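Side-chain contacts in tapirin (Caldicellulosiruptor kristjanssonii, PDB 6N2B), which probably binds cellulose through its beta-helical C-terminal domain, helping this extremely thermophilic bacterium adhere to plant biomass: residues Val255-Gly259 and Gly260-Ile264; Asn287-Ala291 and Asn292-Thr296; Ser536-Glu539 and Ser540-Ser544. All blocks are in the same frame, centred on the assembly; numbering follows the deposited sequence.

Contact 1. Residues Val255-Gly259 and Gly260-Ile264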
ATOM      1  N   VAL A 255       0.444  -5.576  -7.781  1.00 28.21           N
ATOM      2  CA  VAL A 255       0.019  -4.297  -7.232  1.00 15.79           C
ATOM      3  C   VAL A 255       0.009  -3.345  -8.403  1.00 18.84           C
ATOM      4  O   VAL A 255       1.067  -3.003  -8.932  1.00 25.23           O
ATOM      5  CB  VAL A 255       0.932  -3.772  -6.120  1.00 20.30           C
ATOM      6  CG1 VAL A 255       0.430  -2.401  -5.649  1.00 19.36           C
ATOM      7  CG2 VAL A 255       0.971  -4.736  -4.956  1.00 17.06           C
ATOM      8  N   ILE A 256      -1.172  -2.932  -8.828  1.00 29.44           N
ATOM      9  CA  ILE A 256      -1.322  -2.109 -10.018  1.00 24.87           C
ATOM     10  C   ILE A 256      -1.813  -0.747  -9.571  1.00 24.01           C
ATOM     11  O   ILE A 256      -2.940  -0.615  -9.082  1.00 26.28           O
ATOM     12  CB  ILE A 256      -2.292  -2.733 -11.026  1.00 22.86           C
ATOM     13  CG1 ILE A 256      -1.972  -4.228 -11.243  1.00 31.65           C
ATOM     14  CG2 ILE A 256      -2.293  -1.919 -12.308  1.00 28.21           C
ATOM     15  CD1 ILE A 256      -0.668  -4.532 -11.988  1.00 34.92           C
ATOM     16  N   VAL A 257      -0.980   0.268  -9.746  1.00 27.13           N
ATOM     17  CA  VAL A 257      -1.350   1.648  -9.455  1.00 26.29           C
ATOM     18  C   VAL A 257      -1.659   2.328 -10.786  1.00 26.35           C
ATOM     19  O   VAL A 257      -0.763   2.521 -11.611  1.00 30.11           O
ATOM     20  CB  VAL A 257      -0.236   2.372  -8.688  1.00 22.45           C
ATOM     21  CG1 VAL A 257      -0.568   3.852  -8.530  1.00 26.27           C
ATOM     22  CG2 VAL A 257      -0.011   1.702  -7.333  1.00 15.87           C
ATOM     23  N   ASN A 258      -2.927   2.686 -11.004  1.00 24.06           N
ATOM     24  CA  ASN A 258      -3.382   3.283 -12.253  1.00 27.10           C
ATOM     25  C   ASN A 258      -3.635   4.776 -12.085  1.00 30.12           C
ATOM     26  O   ASN A 258      -3.771   5.284 -10.968  1.00 31.57           O
ATOM     27  CB  ASN A 258      -4.662   2.609 -12.754  1.00 24.87           C
ATOM     28  CG  ASN A 258      -4.417   1.209 -13.297  1.00 33.31           C
ATOM     29  OD1 ASN A 258      -3.368   0.919 -13.877  1.00 35.04           O
ATOM     30  ND2 ASN A 258      -5.392   0.330 -13.109  1.00 31.05           N
ATOM     31  N   GLY A 259      -3.705   5.475 -13.228  1.00 17.13           N
ATOM     32  CA  GLY A 259      -4.008   6.897 -13.254  1.00 20.60           C
ATOM     33  C   GLY A 259      -2.887   7.759 -12.691  1.00 26.14           C
ATOM     34  O   GLY A 259      -1.768   7.303 -12.449  1.00 19.41           O
ATOM     35  N   GLY A 260      -3.220   9.035 -12.473  1.00 26.69           N
ATOM     36  CA  GLY A 260      -2.295  10.006 -11.934  1.00 20.22           C
ATOM     37  C   GLY A 260      -2.662  10.491 -10.538  1.00 24.37           C
ATOM     38  O   GLY A 260      -3.614  10.046  -9.908  1.00 23.57           O
ATOM     39  N   GLY A 261      -1.871  11.446 -10.058  1.00 27.91           N
ATOM     40  CA  GLY A 261      -2.118  12.017  -8.751  1.00 26.57           C
ATOM     41  C   GLY A 261      -1.892  11.075  -7.597  1.00 32.77           C
ATOM     42  O   GLY A 261      -2.332  11.362  -6.477  1.00 27.85           O
ATOM     43  N   ASN A 262      -1.226   9.953  -7.835  1.00 27.06           N
ATOM     44  CA  ASN A 262      -0.891   9.039  -6.761  1.00 23.20           C
ATOM     45  C   ASN A 262       0.387   9.469  -6.076  1.00 22.58           C
ATOM     46  O   ASN A 262       1.351   9.882  -6.725  1.00 23.66           O
ATOM     47  CB  ASN A 262      -0.739   7.630  -7.300  1.00 22.06           C
ATOM     48  CG  ASN A 262      -1.901   7.233  -8.115  1.00 25.13           C
ATOM     49  OD1 ASN A 262      -3.026   7.145  -7.611  1.00 26.18           O
ATOM     50  ND2 ASN A 262      -1.666   7.023  -9.401  1.00 29.20           N
ATOM     51  N   SER A 263       0.392   9.357  -4.759  1.00 17.58           N
ATOM     52  CA  SER A 263       1.538   9.752  -3.958  1.00 17.32           C
ATOM     53  C   SER A 263       1.633   8.730  -2.831  1.00 21.25           C
ATOM     54  O   SER A 263       0.712   8.628  -2.013  1.00 19.86           O
ATOM     55  CB  SER A 263       1.356  11.192  -3.463  1.00 18.53           C
ATOM     56  OG  SER A 263       2.138  11.501  -2.319  1.00 38.07           O
ATOM     57  N   ILE A 264       2.705   7.936  -2.807  1.00 15.47           N
ATOM     58  CA  ILE A 264       2.850   6.860  -1.824  1.00 19.61           C
ATOM     59  C   ILE A 264       4.110   7.084  -0.987  1.00 20.14           C
ATOM     60  O   ILE A 264       5.208   7.243  -1.532  1.00 18.57           O
ATOM     61  CB  ILE A 264       2.873   5.482  -2.505  1.00 11.74           C
ATOM     62  CG1 ILE A 264       1.491   5.155  -3.051  1.00 14.45           C
ATOM     63  CG2 ILE A 264       3.249   4.414  -1.538  1.00 12.18           C
ATOM     64  CD1 ILE A 264       1.523   4.087  -4.129  1.00 14.87           C
TER
HETATM   65  O   HOH W   1      -4.126   4.752  -8.450  1.00 16.00           O

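Contact 2. Residues Asn287-Ala291 and Asn292-Thr296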
ATOM      1  N   ASN A 287       2.661  10.964 -10.525  1.00 23.80           N
ATOM      2  CA  ASN A 287       2.802  10.140  -9.337  1.00 20.62           C
ATOM      3  C   ASN A 287       4.034  10.561  -8.552  1.00 24.35           C
ATOM      4  O   ASN A 287       4.965  11.162  -9.092  1.00 22.96           O
ATOM      5  CB  ASN A 287       2.940   8.654  -9.691  1.00 22.09           C
ATOM      6  CG  ASN A 287       1.791   8.125 -10.534  1.00 21.66           C
ATOM      7  OD1 ASN A 287       0.630   8.529 -10.381  1.00 18.55           O
ATOM      8  ND2 ASN A 287       2.113   7.201 -11.426  1.00 20.62           N
ATOM      9  N   THR A 288       4.034  10.242  -7.257  1.00 20.39           N
ATOM     10  CA  THR A 288       5.263  10.248  -6.476  1.00 22.38           C
ATOM     11  C   THR A 288       5.291   9.000  -5.607  1.00 20.33           C
ATOM     12  O   THR A 288       4.253   8.562  -5.110  1.00 25.63           O
ATOM     13  CB  THR A 288       5.418  11.510  -5.591  1.00 19.93           C
ATOM     14  OG1 THR A 288       4.307  11.636  -4.707  1.00 26.71           O
ATOM     15  CG2 THR A 288       5.501  12.759  -6.433  1.00 21.31           C
ATOM     16  N   LEU A 289       6.482   8.433  -5.436  1.00 19.22           N
ATOM     17  CA  LEU A 289       6.731   7.366  -4.476  1.00 17.78           C
ATOM     18  C   LEU A 289       7.974   7.716  -3.672  1.00 16.10           C
ATOM     19  O   LEU A 289       9.020   8.002  -4.253  1.00 21.41           O
ATOM     20  CB  LEU A 289       6.921   6.017  -5.185  1.00 22.04           C
ATOM     21  CG  LEU A 289       7.555   4.918  -4.324  1.00 19.52           C
ATOM     22  CD1 LEU A 289       6.581   4.407  -3.274  1.00 12.32           C
ATOM     23  CD2 LEU A 289       8.046   3.785  -5.197  1.00 15.11           C
ATOM     24  N   ASN A 290       7.857   7.730  -2.346  1.00 17.34           N
ATOM     25  CA  ASN A 290       8.999   7.864  -1.438  1.00 19.76           C
ATOM     26  C   ASN A 290       8.953   6.669  -0.508  1.00 24.19           C
ATOM     27  O   ASN A 290       8.075   6.586   0.361  1.00 20.17           O
ATOM     28  CB  ASN A 290       8.962   9.147  -0.611  1.00 21.38           C
ATOM     29  CG  ASN A 290       9.093  10.384  -1.445  1.00 30.60           C
ATOM     30  OD1 ASN A 290       8.144  10.800  -2.122  1.00 26.47           O
ATOM     31  ND2 ASN A 290      10.273  11.002  -1.396  1.00 42.06           N
ATOM     32  N   ALA A 291       9.878   5.744  -0.686  1.00 18.65           N
ATOM     33  CA  ALA A 291       9.841   4.519   0.084  1.00 20.94           C
ATOM     34  C   ALA A 291      11.210   4.259   0.672  1.00 27.21           C
ATOM     35  O   ALA A 291      12.238   4.577   0.070  1.00 28.54           O
ATOM     36  CB  ALA A 291       9.389   3.325  -0.757  1.00 18.10           C
ATOM     37  N   ASN A 292      11.205   3.701   1.874  1.00 25.86           N
ATOM     38  CA  ASN A 292      12.453   3.359   2.537  1.00 23.24           C
ATOM     39  C   ASN A 292      13.060   2.114   1.898  1.00 24.17           C
ATOM     40  O   ASN A 292      14.085   2.188   1.216  1.00 27.29           O
ATOM     41  CB  ASN A 292      12.195   3.172   4.031  1.00 25.69           C
ATOM     42  CG  ASN A 292      13.458   2.924   4.808  1.00 28.58           C
ATOM     43  OD1 ASN A 292      14.556   3.192   4.320  1.00 33.78           O
ATOM     44  ND2 ASN A 292      13.319   2.398   6.018  1.00 33.72           N
ATOM     45  N   LYS A 293      12.427   0.960   2.087  1.00 27.25           N
ATOM     46  CA  LYS A 293      12.876  -0.294   1.493  1.00 27.86           C
ATOM     47  C   LYS A 293      11.763  -0.864   0.620  1.00 22.20           C
ATOM     48  O   LYS A 293      10.598  -0.888   1.025  1.00 20.44           O
ATOM     49  CB  LYS A 293      13.291  -1.292   2.578  1.00 24.08           C
ATOM     50  CG  LYS A 293      13.989  -0.650   3.768  1.00 26.51           C
ATOM     51  CD  LYS A 293      14.436  -1.677   4.793  1.00 27.58           C
ATOM     52  CE  LYS A 293      14.927  -1.006   6.077  1.00 34.13           C
ATOM     53  NZ  LYS A 293      15.777  -1.917   6.902  1.00 39.92           N
ATOM     54  N   ILE A 294      12.122  -1.283  -0.587  1.00 15.08           N
ATOM     55  CA  ILE A 294      11.205  -1.915  -1.522  1.00 20.17           C
ATOM     56  C   ILE A 294      11.751  -3.288  -1.872  1.00 24.61           C
ATOM     57  O   ILE A 294      12.953  -3.434  -2.131  1.00 26.96           O
ATOM     58  CB  ILE A 294      11.036  -1.087  -2.811  1.00 22.05           C
ATOM     59  CG1 ILE A 294      10.501   0.309  -2.502  1.00 18.98           C
ATOM     60  CG2 ILE A 294      10.155  -1.839  -3.818  1.00 17.13           C
ATOM     61  CD1 ILE A 294      10.281   1.150  -3.747  1.00 13.89           C
ATOM     62  N   TYR A 295      10.876  -4.290  -1.893  1.00 23.49           N
ATOM     63  CA  TYR A 295      11.220  -5.588  -2.458  1.00 26.19           C
ATOM     64  C   TYR A 295      10.144  -5.992  -3.452  1.00 22.96           C
ATOM     65  O   TYR A 295       8.951  -5.840  -3.176  1.00 28.59           O
ATOM     66  CB  TYR A 295      11.372  -6.683  -1.374  1.00 19.10           C
ATOM     67  CG  TYR A 295      11.361  -8.102  -1.935  1.00 34.96           C
ATOM     68  CD1 TYR A 295      12.531  -8.697  -2.413  1.00 37.03           C
ATOM     69  CD2 TYR A 295      10.181  -8.843  -2.003  1.00 32.31           C
ATOM     70  CE1 TYR A 295      12.529  -9.991  -2.944  1.00 29.40           C
ATOM     71  CE2 TYR A 295      10.173 -10.128  -2.531  1.00 33.56           C
ATOM     72  CZ  TYR A 295      11.351 -10.695  -2.998  1.00 37.10           C
ATOM     73  OH  TYR A 295      11.343 -11.968  -3.524  1.00 37.28           O
ATOM     74  N   THR A 296      10.562  -6.491  -4.611  1.00 26.28           N
ATOM     75  CA  THR A 296       9.658  -7.197  -5.513  1.00 31.23           C
ATOM     76  C   THR A 296      10.213  -8.577  -5.842  1.00 31.02           C
ATOM     77  O   THR A 296      11.426  -8.812  -5.805  1.00 25.67           O
ATOM     78  CB  THR A 296       9.410  -6.456  -6.833  1.00 25.23           C
ATOM     79  OG1 THR A 296      10.418  -6.829  -7.781  1.00 33.78           O
ATOM     80  CG2 THR A 296       9.431  -4.962  -6.636  1.00 23.78           C
TER

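Contact 3. Residues Ser536-Glu539 and Ser540-Ser544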
ATOM      1  N   SER A 536      -8.664  -1.608  23.753  1.00 15.13           N
ATOM      2  CA  SER A 536      -8.604  -3.040  24.031  1.00 27.79           C
ATOM      3  C   SER A 536      -9.973  -3.710  23.890  1.00 24.31           C
ATOM      4  O   SER A 536     -10.062  -4.849  23.414  1.00 22.25           O
ATOM      5  CB  SER A 536      -7.997  -3.273  25.413  1.00 19.48           C
ATOM      6  OG  SER A 536      -8.437  -2.294  26.315  1.00 24.97           O
ATOM      7  N   THR A 537     -11.045  -3.024  24.300  1.00 18.45           N
ATOM      8  CA  THR A 537     -12.393  -3.531  24.072  1.00 16.14           C
ATOM      9  C   THR A 537     -12.594  -3.871  22.611  1.00 20.93           C
ATOM     10  O   THR A 537     -13.148  -4.925  22.279  1.00 27.11           O
ATOM     11  CB  THR A 537     -13.427  -2.493  24.511  1.00 15.96           C
ATOM     12  OG1 THR A 537     -13.183  -2.114  25.865  1.00 20.25           O
ATOM     13  CG2 THR A 537     -14.819  -3.028  24.396  1.00 11.23           C
ATOM     14  N   ILE A 538     -12.140  -2.990  21.719  1.00 18.55           N
ATOM     15  CA  ILE A 538     -12.313  -3.234  20.297  1.00 18.20           C
ATOM     16  C   ILE A 538     -11.377  -4.342  19.826  1.00 19.57           C
ATOM     17  O   ILE A 538     -11.781  -5.209  19.045  1.00 23.94           O
ATOM     18  CB  ILE A 538     -12.126  -1.922  19.514  1.00 16.04           C
ATOM     19  CG1 ILE A 538     -13.193  -0.913  19.942  1.00 16.88           C
ATOM     20  CG2 ILE A 538     -12.217  -2.148  18.024  1.00 12.49           C
ATOM     21  CD1 ILE A 538     -14.601  -1.366  19.654  1.00 18.85           C
ATOM     22  N   GLU A 539     -10.130  -4.356  20.307  1.00 20.61           N
ATOM     23  CA  GLU A 539      -9.223  -5.443  19.937  1.00 22.87           C
ATOM     24  C   GLU A 539      -9.759  -6.785  20.413  1.00 28.27           C
ATOM     25  O   GLU A 539      -9.750  -7.774  19.668  1.00 23.78           O
ATOM     26  CB  GLU A 539      -7.833  -5.220  20.518  1.00 21.33           C
ATOM     27  CG  GLU A 539      -6.999  -4.171  19.848  1.00 31.72           C
ATOM     28  CD  GLU A 539      -5.537  -4.178  20.339  1.00 49.06           C
ATOM     29  OE1 GLU A 539      -5.149  -5.144  21.057  1.00 35.99           O
ATOM     30  OE2 GLU A 539      -4.786  -3.217  20.002  1.00 36.68           O
ATOM     31  N   SER A 540     -10.212  -6.840  21.670  1.00 29.94           N
ATOM     32  CA  SER A 540     -10.779  -8.072  22.206  1.00 27.85           C
ATOM     33  C   SER A 540     -11.950  -8.546  21.356  1.00 26.31           C
ATOM     34  O   SER A 540     -12.083  -9.744  21.084  1.00 30.31           O
ATOM     35  CB  SER A 540     -11.207  -7.863  23.662  1.00 27.21           C
ATOM     36  OG  SER A 540     -11.732  -9.059  24.222  1.00 49.17           O
ATOM     37  N   SER A 541     -12.795  -7.621  20.905  1.00 21.89           N
ATOM     38  CA  SER A 541     -13.904  -8.012  20.043  1.00 25.60           C
ATOM     39  C   SER A 541     -13.407  -8.599  18.721  1.00 23.68           C
ATOM     40  O   SER A 541     -13.919  -9.624  18.256  1.00 17.95           O
ATOM     41  CB  SER A 541     -14.810  -6.812  19.794  1.00 19.02           C
ATOM     42  OG  SER A 541     -15.793  -7.172  18.843  1.00 28.15           O
ATOM     43  N   ILE A 542     -12.412  -7.957  18.101  1.00 21.74           N
ATOM     44  CA  ILE A 542     -11.891  -8.436  16.821  1.00 24.61           C
ATOM     45  C   ILE A 542     -11.115  -9.736  17.013  1.00 23.16           C
ATOM     46  O   ILE A 542     -11.243 -10.673  16.214  1.00 20.81           O
ATOM     47  CB  ILE A 542     -11.016  -7.350  16.157  1.00 26.62           C
ATOM     48  CG1 ILE A 542     -11.859  -6.118  15.811  1.00 25.29           C
ATOM     49  CG2 ILE A 542     -10.255  -7.909  14.922  1.00 19.87           C
ATOM     50  CD1 ILE A 542     -11.047  -4.909  15.427  1.00 15.40           C
ATOM     51  N   THR A 543     -10.270  -9.798  18.048  1.00 17.58           N
ATOM     52  CA  THR A 543      -9.521 -11.020  18.307  1.00 21.34           C
ATOM     53  C   THR A 543     -10.472 -12.187  18.508  1.00 23.95           C
ATOM     54  O   THR A 543     -10.277 -13.271  17.941  1.00 24.02           O
ATOM     55  CB  THR A 543      -8.611 -10.846  19.531  1.00 25.73           C
ATOM     56  OG1 THR A 543      -7.673  -9.788  19.306  1.00 19.34           O
ATOM     57  CG2 THR A 543      -7.838 -12.111  19.797  1.00 20.87           C
ATOM     58  N   SER A 544     -11.536 -11.968  19.281  1.00 25.31           N
ATOM     59  CA  SER A 544     -12.531 -13.010  19.487  1.00 22.50           C
ATOM     60  C   SER A 544     -13.225 -13.377  18.177  1.00 21.82           C
ATOM     61  O   SER A 544     -13.328 -14.555  17.830  1.00 17.52           O
ATOM     62  CB  SER A 544     -13.526 -12.546  20.542  1.00 16.43           C
ATOM     63  OG  SER A 544     -14.740 -13.253  20.433  1.00 49.85           O
TER

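Contact 1. Residues Val255-Gly259 and Gly260-Ile264
Asn-262 reaches back across a tight loop to the carbonyl of Asn-258, so the polar part of this local contact rests on one side-chain amide. The chain reverses here: the directions 257 to 259 and 260 to 264, taken between CA atoms, differ by 146°. Glycines at 259, 260 and 261 form the bend, and the positive phi at Gly-259 and Gly-261 is easily adopted without a side chain.

Asn-262 ND2 donates to Asn-258 O over 3.1 Å, with the donor well above the carbonyl plane rather than within it. A water bridges the same two residues, giving one hydrogen to Asn-258 O at 2.6 Å and the other to Asn-262 OD1 at 2.8 Å. Both ends of the buried amide also have partners on adjoining turns: OD1 accepts from the backbone N of Phe-240, and ND2 donates to OD1 of Asn-287. With two bonds at each end, the amide is held against flipping.

The apolar contacts involve both branches of Val-257. Its CG1 sits against one face of the Asn-262 amide, 3.7 Å from Asn-262 CG, and the two side chains lie alongside each other, pointing opposite ways. CG1 stands anti to the Val-257 backbone N (chi1 174°), which sets that methyl against the amide face. The other branch, Val-257 CG2, faces Ile-264 CD1 at 4.3 Å, a looser touch; Phe-278 packs on both residues.

Strand 254-257 thus passes to strand 263-266, which belongs to a different face of the fold. A buried asparagine at such a bend, bonded to another asparagine one turn along, is consistent with the asparagine stacking known from the turns of parallel beta-helices.

Contact 2. Residues Asn287-Ala291 and Asn292-Thr296
At Asn-292 the chain rounds a corner of the parallel beta-helix, leaving strand 287-291 on one face and entering strand 293-296 on the next. The axes of the two short strands stand at 104° to each other, close to a right angle, and approach no nearer than 7.8 Å. Their backbones therefore do not pair, and no hydrogen bond joins the two segments; each strand pairs with parallel neighbours from adjoining turns instead. The change of direction is concentrated at Asn-292, whose psi of -69° departs from the extended values on both sides of it.

Inside the corner the side chains supply the contact, and all of it is apolar. Ala-291, Leu-289 and Ile-294 are buried together. The single methyl of Ala-291 lies at the angle of the bend, with CB 3.7 Å from Ile-294 CG1. The isoleucine lies alongside this small side chain, and Ile-294 CD1 comes within 3.8 Å of the same Ala-291 CB.

Residues of the adjoining turns enclose this group. Ile-266 covers Ala-291 and Ile-264 covers Leu-289 from one such turn, while Tyr-309 and Ala-311 of strand 307-311 lie against Leu-289 and Ile-294 from another. At the bend itself the CB bond of Asn-292 points away from the preceding segment, and its ND2 makes weak hydrogen bonds to Lys-267 O and Glu-268 OE1.

The torsions show how the inner pair meets. Leu-289 carries CG anti to its own N, and Ile-294 keeps CD1 extended, anti to CA (chi2 -178°). The outcome is a tip-to-tip meeting of two methyls, Leu-289 CD2 and Ile-294 CD1, 3.7 Å apart.

Contact 3. Residues Ser536-Glu539 and Ser540-Ser544
Residues Ser-536 to Glu-539 bond to Ser-540 to Thr-543 as successive turns of one alpha-helix, 536-546, which lies near the C-terminal end of the modelled chain and packs against strand 448-453. The evidence is an unbroken i to i+4 ladder: the N-H groups of Ser-540, Ser-541, Ile-542 and Thr-543 reach the carbonyls four residues earlier, as in Ile-542 N to Ile-538 O at 3.0 Å.

Glu-539 O takes two donors. Thr-543 N approaches nearly head-on, while Thr-543 OG1, turned beside its own backbone N (chi1 -60°), donates to Glu-539 O over 2.9 Å, from above the carbonyl plane. A valine in place of Thr-543 would remove OG1 and would probably leave Glu-539 O with the backbone N-H alone of these two donors.

On the buried side Ile-538 CG2 meets Ile-542 CD1 at 4.0 Å, the side chains crossing at a slant. Val-450 touches Ile-538, and Tyr-452 touches Ile-542 and hydrogen-bonds through OH to Ser-541 OG. Ser-541 lies about 9 Å from the calcium ligand Asp-429, side chain to side chain. The pattern is that of an amphipathic helix lying against strands, with Ile-538 and Ile-542 inward and Ser-536, Ser-540 and Ser-544 exposed.

Contacts 1 and 2 belong to neighbouring turns of the beta-helix, their centres 12 Å apart, and share a sheet face: strands 263-266 and 287-291 are parallel neighbours, with probable hydrogen bonds such as Asn-262 O to Thr-288 N. All three contacts are partly buried, but the centres of contacts 1 and 2 lie about 10 Å from the centre of the chain and that of contact 3 about 24 Å. Contact 1 relies chiefly on a side-chain amide and a water, with a looser apolar touch; contact 2 is closed by aliphatic side chains alone. Contact 3, on a helix toward the calcium-binding end, is bonded mainly backbone to backbone and combines buried isoleucines with exposed serines.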